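Local coordinates for protein putative ABC transporter subunit, substrate-binding component (Rhodopseudomonas palustris, PDB 4EVQ) that binds 4-hydroxybenzoate, probably as the solute-binding component of an ABC transporter for uptake of lignin-derived aromatic compounds, at residues A[238-243]-A[258-263]. Numbering follows the deposited sequence.
Sequences PGFLTD and TVLHYV. With PHB (p-hydroxybenzoic acid), chain H.
Phe240 is held between the bound p-hydroxybenzoic acid (PHB) and Leu260. CD1 of Leu260 lies over one face of the ring, 4.0 Å from its centroid and displaced toward the rim, a CH-pi contact; PHB C5 stands over the centre of the opposite face. With CG beside the backbone N (chi1 -42°), the ring swings back across Leu260 although its CB bond points away from the strand, and PHB O4 comes within 3.2 Å of Phe240 CB. Phe240 CZ meets the edge of the His261 imidazole at CE1, 4.1 Å away. Without the ring, as with an alanine at Phe240, the ligand would probably lose one aromatic face beside its phenol end, and Leu260 CD1 the face it packs on. Leu260 splits its two methyls: CG anti to the backbone N (chi1 -161°) sends CD1 to the ring, while CD2 sits 3.6 Å from Asp243 OD1, which pairs with Arg348 in a salt bridge, while OD2 accepts from Val288 N. On the backbone, Gly239 N donates to Val259 O (2.9 Å), bent at 136° and from above the carbonyl plane. Gly239 CA rests 3.6 Å from Thr258 CB and also faces Leu260 CB. Thr242 and Thr258 point at each other tip to tip; one water, bound to Thr258 OG1 at 2.7 Å and only weakly to Thr242 OG1, links their hydroxyls, and Thr258 OG1 is also hydrogen-bonded to Arg348 NE. The contact continues the parallel pairing of strands 235-238 and 257-260, central in the mixed sheet of one lobe of this periplasmic binding protein, into the 3-10 turn 239-241 that reaches the ligand. Strand 345-351 flanks 257-260 on its other edge, helix 135-148 packs on Phe240, Val259 and Leu260, and helix 288-306 meets Phe240, Leu260 and His261.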
# COMPACT_ATOMS: atom_id res chain seq x y z
N PRO A 238 -6.29 -4.06 -8.33
CA PRO A 238 -6.14 -3.13 -7.22
C PRO A 238 -5.49 -1.85 -7.71
O PRO A 238 -4.75 -1.87 -8.68
CB PRO A 238 -5.24 -3.90 -6.25
CG PRO A 238 -4.34 -4.72 -7.19
CD PRO A 238 -5.28 -5.13 -8.32
N GLY A 239 -5.72 -0.73 -7.06
CA GLY A 239 -5.29 0.54 -7.58
C GLY A 239 -3.81 0.81 -7.69
O GLY A 239 -3.43 1.79 -8.33
N PHE A 240 -3.01 -0.05 -7.10
CA PHE A 240 -1.57 0.00 -7.30
C PHE A 240 -1.21 -0.12 -8.78
O PHE A 240 -0.14 0.32 -9.19
CB PHE A 240 -0.86 -1.09 -6.49
CG PHE A 240 -1.40 -1.25 -5.12
CD1 PHE A 240 -1.29 -0.23 -4.21
CD2 PHE A 240 -2.12 -2.39 -4.78
CE1 PHE A 240 -1.86 -0.35 -2.96
CE2 PHE A 240 -2.73 -2.48 -3.51
CZ PHE A 240 -2.60 -1.47 -2.63
N LEU A 241 -2.09 -0.75 -9.56
CA LEU A 241 -1.83 -0.97 -11.00
C LEU A 241 -1.72 0.36 -11.72
O LEU A 241 -1.01 0.44 -12.70
CB LEU A 241 -3.00 -1.78 -11.55
CG LEU A 241 -2.93 -2.11 -13.03
CD1 LEU A 241 -1.72 -2.98 -13.35
CD2 LEU A 241 -4.23 -2.80 -13.47
N THR A 242 -2.43 1.41 -11.27
CA THR A 242 -2.40 2.70 -11.95
C THR A 242 -1.78 3.84 -11.16
O THR A 242 -1.38 4.85 -11.75
CB THR A 242 -3.82 3.09 -12.43
OG1 THR A 242 -4.72 3.21 -11.30
CG2 THR A 242 -4.38 2.06 -13.36
N ASP A 243 -1.71 3.71 -9.83
CA ASP A 243 -1.24 4.86 -9.06
C ASP A 243 0.22 5.20 -9.34
O ASP A 243 1.09 4.35 -9.28
CB ASP A 243 -1.47 4.65 -7.56
CG ASP A 243 -2.72 5.35 -7.05
OD1 ASP A 243 -3.79 5.20 -7.68
OD2 ASP A 243 -2.65 6.06 -6.00
N THR A 258 -10.11 0.22 -11.30
CA THR A 258 -9.39 -0.24 -10.13
C THR A 258 -10.20 0.01 -8.87
O THR A 258 -11.14 0.79 -8.85
CB THR A 258 -7.99 0.40 -9.96
OG1 THR A 258 -8.10 1.80 -9.75
CG2 THR A 258 -7.08 0.15 -11.14
N VAL A 259 -9.82 -0.71 -7.82
CA VAL A 259 -10.36 -0.46 -6.49
C VAL A 259 -9.21 -0.07 -5.57
O VAL A 259 -8.17 -0.73 -5.56
CB VAL A 259 -11.12 -1.69 -5.98
CG1 VAL A 259 -11.46 -1.54 -4.51
CG2 VAL A 259 -12.40 -1.92 -6.81
N LEU A 260 -9.39 1.00 -4.81
CA LEU A 260 -8.34 1.45 -3.90
C LEU A 260 -8.97 2.28 -2.79
O LEU A 260 -9.99 2.93 -2.98
CB LEU A 260 -7.28 2.32 -4.65
CG LEU A 260 -5.92 2.47 -3.96
CD1 LEU A 260 -5.19 1.15 -3.86
CD2 LEU A 260 -5.10 3.51 -4.76
N HIS A 261 -8.25 2.32 -1.69
CA HIS A 261 -8.57 3.12 -0.51
C HIS A 261 -8.26 4.61 -0.63
O HIS A 261 -8.43 5.35 0.32
CB HIS A 261 -7.93 2.48 0.72
CG HIS A 261 -6.48 2.20 0.55
ND1 HIS A 261 -6.04 1.24 -0.33
CD2 HIS A 261 -5.40 2.70 1.17
CE1 HIS A 261 -4.72 1.20 -0.28
NE2 HIS A 261 -4.31 2.06 0.63
N TYR A 262 -7.80 5.05 -1.78
CA TYR A 262 -7.56 6.48 -2.03
C TYR A 262 -7.90 6.82 -3.47
O TYR A 262 -7.72 5.99 -4.35
CB TYR A 262 -6.08 6.85 -1.77
CG TYR A 262 -5.79 8.29 -1.98
CD1 TYR A 262 -6.29 9.28 -1.13
CD2 TYR A 262 -4.97 8.70 -3.05
CE1 TYR A 262 -6.05 10.60 -1.37
CE2 TYR A 262 -4.72 10.04 -3.27
CZ TYR A 262 -5.24 10.99 -2.41
OH TYR A 262 -4.97 12.32 -2.67
N VAL A 263 -8.43 8.02 -3.68
CA VAL A 263 -8.60 8.59 -5.02
C VAL A 263 -8.23 10.05 -4.88
O VAL A 263 -8.59 10.68 -3.90
CB VAL A 263 -10.05 8.56 -5.52
CG1 VAL A 263 -10.06 8.63 -7.07
CG2 VAL A 263 -10.81 7.46 -5.04
C1' PHB H . 3.65 -5.49 -1.51
O1' PHB H . 4.64 -6.19 -1.80
O2' PHB H . 2.97 -5.67 -0.42
C1 PHB H . 3.19 -4.38 -2.37
C2 PHB H . 4.09 -3.78 -3.25
C3 PHB H . 3.66 -2.75 -4.08
C4 PHB H . 2.36 -2.36 -4.04
C5 PHB H . 1.45 -2.93 -3.17
C6 PHB H . 1.88 -3.94 -2.36
O4 PHB H . 1.92 -1.37 -4.84
O HOH W 1 -7.99 3.45 -11.84